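Local coordinates for protein thiosulfate sulfurtransferase TUM1 (Saccharomyces cerevisiae, PDB 3UTN) that accepts persulfide sulfur from NFS1 and passes it to UBA4 for 2-thiolation of the wobble uridine of tRNAs, and has thiosulfate and 3-mercaptopyruvate sulfurtransferase activity, at residues A131-H139 with Y174-I185. Sequence-based numbering, arbitrary orientation.
Sequences AWTLGVMGH and YESSESFQDKEI. With DMS (dimethyl sulfoxide), chain F.
Phe180 N donates to Val136 O (2.6 Å) where helix 127-136 ends in a Schellman motif, with His139 N bonded back to Leu134 O and Gly138 at positive phi as its C-prime residue. The chain leading from the first rhodanese domain to the second runs across this helix end. Gly138 has no room for a side chain: a CB would collide with Glu178 O, which instead takes a CA-H...O contact from Gly138 CA. Ser176 OG donates to Met137 O, an oxygen that water 1 also grips while bridging to Tyr174 OH. That hydroxyl is hydrogen-bonded to His139 ND1 at 2.6 Å, at the edge of the imidazole and near its plane; the two rings lie rim to rim, planes only 13° apart, and His139 NE2 is taken by Asp114 O. Further along, Val136 presents two branches. CG1 packs on the start of helix 181-184, 3.4 Å from Gln181 N, while CG2 touches Glu184 CB at 3.6 Å and sits over the rim of one face of Trp132. With CG anti to the backbone N (chi1 171°), the indole reaches across to the second segment, where its benzo edge, CZ2, meets Ile185 CG1 at 3.4 Å. Its NE1 donates to Glu184 OE2 at 2.7 Å, so the indole N-H joins the first rhodanese domain to a carboxylate held by Lys292 of the second. The side chain of Trp132 lies about 9 Å from that of Cys282, the persulfide-forming active-site cysteine. A leucine in place of Trp132 would probably leave Glu184 with Lys292 but without its N-H donor, and open a gap beside Ile185 CG1 where the benzo ring packed. The indole N-H approaches OE2 from the anti side, 16° out of the carboxylate plane.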
loop_
_atom_site.group_PDB
_atom_site.type_symbol
_atom_site.label_atom_id
_atom_site.label_comp_id
_atom_site.label_asym_id
_atom_site.label_seq_id
_atom_site.Cartn_x
_atom_site.Cartn_y
_atom_site.Cartn_z
ATOM N N ALA A 131 2.172 -1.676 5.348
ATOM C CA ALA A 131 2.872 -0.702 6.182
ATOM C C ALA A 131 1.909 0.422 6.504
ATOM O O ALA A 131 1.783 0.865 7.643
ATOM C CB ALA A 131 4.093 -0.162 5.464
ATOM N N TRP A 132 1.203 0.852 5.476
ATOM C CA TRP A 132 0.253 1.915 5.610
ATOM C C TRP A 132 -0.865 1.530 6.529
ATOM O O TRP A 132 -1.226 2.300 7.397
ATOM C CB TRP A 132 -0.241 2.267 4.243
ATOM C CG TRP A 132 -1.388 3.200 4.221
ATOM C CD1 TRP A 132 -1.372 4.576 4.402
ATOM C CD2 TRP A 132 -2.768 2.856 3.959
ATOM N NE1 TRP A 132 -2.630 5.088 4.278
ATOM C CE2 TRP A 132 -3.515 4.109 4.011
ATOM C CE3 TRP A 132 -3.442 1.676 3.707
ATOM C CZ2 TRP A 132 -4.874 4.153 3.814
ATOM C CZ3 TRP A 132 -4.817 1.735 3.502
ATOM C CH2 TRP A 132 -5.513 2.943 3.563
ATOM N N THR A 133 -1.394 0.324 6.362
ATOM C CA THR A 133 -2.442 -0.187 7.244
ATOM C C THR A 133 -1.983 -0.183 8.696
ATOM O O THR A 133 -2.689 0.302 9.578
ATOM C CB THR A 133 -2.859 -1.603 6.838
ATOM O OG1 THR A 133 -3.344 -1.564 5.498
ATOM C CG2 THR A 133 -3.953 -2.139 7.764
ATOM N N LEU A 134 -0.798 -0.729 8.932
ATOM C CA LEU A 134 -0.196 -0.710 10.253
ATOM C C LEU A 134 -0.102 0.707 10.772
ATOM O O LEU A 134 -0.524 0.993 11.885
ATOM C CB LEU A 134 1.190 -1.338 10.207
ATOM C CG LEU A 134 1.174 -2.818 9.847
ATOM C CD1 LEU A 134 2.593 -3.274 9.590
ATOM C CD2 LEU A 134 0.525 -3.633 10.955
ATOM N N GLY A 135 0.443 1.588 9.942
ATOM C CA GLY A 135 0.565 2.998 10.275
ATOM C C GLY A 135 -0.784 3.637 10.506
ATOM O O GLY A 135 -0.979 4.322 11.502
ATOM N N VAL A 136 -1.725 3.405 9.594
ATOM C CA VAL A 136 -3.049 4.003 9.719
ATOM C C VAL A 136 -3.686 3.541 11.011
ATOM O O VAL A 136 -4.321 4.318 11.707
ATOM C CB VAL A 136 -3.963 3.682 8.529
ATOM C CG1 VAL A 136 -5.392 4.122 8.807
ATOM C CG2 VAL A 136 -3.453 4.380 7.288
ATOM N N MET A 137 -3.472 2.274 11.339
ATOM C CA MET A 137 -3.999 1.715 12.559
ATOM C C MET A 137 -3.185 2.127 13.769
ATOM O O MET A 137 -3.337 1.561 14.845
ATOM C CB MET A 137 -4.082 0.202 12.448
ATOM C CG MET A 137 -5.234 -0.269 11.587
ATOM S SD MET A 137 -6.775 0.564 12.013
ATOM C CE MET A 137 -7.064 -0.016 13.682
ATOM N N GLY A 138 -2.321 3.117 13.578
ATOM C CA GLY A 138 -1.652 3.784 14.676
ATOM C C GLY A 138 -0.508 2.997 15.255
ATOM O O GLY A 138 -0.067 3.271 16.369
ATOM N N HIS A 139 -0.015 2.009 14.523
ATOM C CA HIS A 139 1.134 1.308 15.033
ATOM C C HIS A 139 2.284 2.261 15.057
ATOM O O HIS A 139 2.580 2.890 14.047
ATOM C CB HIS A 139 1.467 0.061 14.252
ATOM C CG HIS A 139 2.461 -0.799 14.960
ATOM N ND1 HIS A 139 2.099 -1.685 15.883
ATOM C CD2 HIS A 139 3.844 -0.823 14.908
ATOM C CE1 HIS A 139 3.186 -2.289 16.373
ATOM N NE2 HIS A 139 4.256 -1.758 15.778
ATOM N N TYR A 174 -2.940 -7.004 21.157
ATOM C CA TYR A 174 -2.673 -5.763 20.482
ATOM C C TYR A 174 -3.960 -4.994 20.331
ATOM O O TYR A 174 -4.964 -5.521 19.857
ATOM C CB TYR A 174 -2.096 -6.042 19.110
ATOM C CG TYR A 174 -1.664 -4.807 18.364
ATOM C CD1 TYR A 174 -0.320 -4.481 18.261
ATOM C CD2 TYR A 174 -2.597 -3.978 17.746
ATOM C CE1 TYR A 174 0.085 -3.363 17.566
ATOM C CE2 TYR A 174 -2.201 -2.856 17.050
ATOM C CZ TYR A 174 -0.858 -2.560 16.961
ATOM O OH TYR A 174 -0.453 -1.454 16.273
ATOM N N GLU A 175 -3.918 -3.733 20.718
ATOM C CA GLU A 175 -5.079 -2.894 20.575
ATOM C C GLU A 175 -4.650 -1.536 20.086
ATOM O O GLU A 175 -3.967 -0.798 20.792
ATOM C CB GLU A 175 -5.822 -2.785 21.903
ATOM C CG GLU A 175 -7.210 -2.192 21.771
ATOM C CD GLU A 175 -8.011 -2.319 23.046
ATOM O OE1 GLU A 175 -7.724 -3.244 23.837
ATOM O OE2 GLU A 175 -8.927 -1.493 23.247
ATOM N N SER A 176 -5.042 -1.225 18.856
ATOM C CA SER A 176 -4.796 0.085 18.291
ATOM C C SER A 176 -5.431 1.129 19.196
ATOM O O SER A 176 -6.631 1.082 19.462
ATOM C CB SER A 176 -5.386 0.177 16.890
ATOM O OG SER A 176 -5.270 1.498 16.393
ATOM N N SER A 177 -4.612 2.048 19.690
ATOM C CA SER A 177 -5.082 3.097 20.586
ATOM C C SER A 177 -5.579 4.281 19.771
ATOM O O SER A 177 -6.398 5.074 20.234
ATOM C CB SER A 177 -3.958 3.533 21.523
ATOM O OG SER A 177 -2.861 4.043 20.790
ATOM N N GLU A 178 -5.072 4.383 18.548
ATOM C CA GLU A 178 -5.439 5.450 17.635
ATOM C C GLU A 178 -5.368 4.929 16.217
ATOM O O GLU A 178 -4.628 3.989 15.916
ATOM C CB GLU A 178 -4.500 6.650 17.790
ATOM C CG GLU A 178 -3.020 6.300 17.692
ATOM C CD GLU A 178 -2.109 7.509 17.778
ATOM O OE1 GLU A 178 -0.874 7.315 17.815
ATOM O OE2 GLU A 178 -2.617 8.650 17.798
ATOM N N SER A 179 -6.150 5.532 15.342
ATOM C CA SER A 179 -6.056 5.200 13.942
ATOM C C SER A 179 -6.222 6.464 13.129
ATOM O O SER A 179 -6.683 7.489 13.639
ATOM C CB SER A 179 -7.062 4.114 13.564
ATOM O OG SER A 179 -8.386 4.537 13.809
ATOM N N PHE A 180 -5.823 6.397 11.868
ATOM C CA PHE A 180 -5.721 7.592 11.063
ATOM C C PHE A 180 -6.496 7.481 9.760
ATOM O O PHE A 180 -6.166 8.156 8.788
ATOM C CB PHE A 180 -4.248 7.927 10.822
ATOM C CG PHE A 180 -3.455 8.069 12.090
ATOM C CD1 PHE A 180 -3.560 9.217 12.864
ATOM C CD2 PHE A 180 -2.631 7.039 12.534
ATOM C CE1 PHE A 180 -2.842 9.349 14.043
ATOM C CE2 PHE A 180 -1.911 7.166 13.710
ATOM C CZ PHE A 180 -2.017 8.322 14.466
ATOM N N GLN A 181 -7.530 6.640 9.751
ATOM C CA GLN A 181 -8.377 6.471 8.566
ATOM C C GLN A 181 -8.873 7.819 8.073
ATOM O O GLN A 181 -8.844 8.096 6.877
ATOM C CB GLN A 181 -9.577 5.566 8.848
ATOM C CG GLN A 181 -9.227 4.125 9.177
ATOM C CD GLN A 181 -9.080 3.898 10.662
ATOM O OE1 GLN A 181 -8.612 4.774 11.395
ATOM N NE2 GLN A 181 -9.488 2.724 11.118
ATOM N N ASP A 182 -9.315 8.652 9.011
ATOM C CA ASP A 182 -9.808 9.991 8.702
ATOM C C ASP A 182 -8.782 10.839 7.950
ATOM O O ASP A 182 -9.140 11.616 7.071
ATOM C CB ASP A 182 -10.267 10.704 9.985
ATOM C CG ASP A 182 -9.154 10.843 11.027
ATOM O OD1 ASP A 182 -8.136 10.113 10.948
ATOM O OD2 ASP A 182 -9.303 11.690 11.938
ATOM N N LYS A 183 -7.507 10.689 8.300
ATOM C CA LYS A 183 -6.447 11.457 7.662
ATOM C C LYS A 183 -5.890 10.753 6.434
ATOM O O LYS A 183 -5.166 11.352 5.641
ATOM C CB LYS A 183 -5.306 11.721 8.650
ATOM C CG LYS A 183 -5.533 12.912 9.569
ATOM C CD LYS A 183 -4.259 13.288 10.317
ATOM C CE LYS A 183 -3.997 12.368 11.502
ATOM N NZ LYS A 183 -2.648 12.572 12.102
ATOM N N GLU A 184 -6.220 9.478 6.281
ATOM C CA GLU A 184 -5.486 8.625 5.356
ATOM C C GLU A 184 -6.342 8.006 4.288
ATOM O O GLU A 184 -5.848 7.631 3.229
ATOM C CB GLU A 184 -4.793 7.520 6.137
ATOM C CG GLU A 184 -3.624 8.038 6.942
ATOM C CD GLU A 184 -2.462 8.404 6.051
ATOM O OE1 GLU A 184 -1.798 9.412 6.329
ATOM O OE2 GLU A 184 -2.225 7.679 5.067
ATOM N N ILE A 185 -7.625 7.874 4.588
ATOM C CA ILE A 185 -8.529 7.152 3.724
ATOM C C ILE A 185 -9.632 8.084 3.294
ATOM O O ILE A 185 -10.332 8.660 4.126
ATOM C CB ILE A 185 -9.125 5.921 4.433
ATOM C CG1 ILE A 185 -8.007 4.954 4.817
ATOM C CG2 ILE A 185 -10.181 5.250 3.562
ATOM C CD1 ILE A 185 -8.437 3.800 5.680
HETATM S S DMS F . -10.531 7.854 12.791
HETATM O O DMS F . -9.117 7.881 12.322
HETATM C C1 DMS F . -11.314 6.446 12.197
HETATM C C2 DMS F . -10.566 7.531 14.489
HETATM O O HOH W 1 -1.884 0.477 16.698
HETATM O O HOH W 2 -2.263 2.295 18.648
HETATM O O HOH W 3 -0.410 4.485 18.586
HETATM O O HOH W 4 1.271 6.339 15.755
#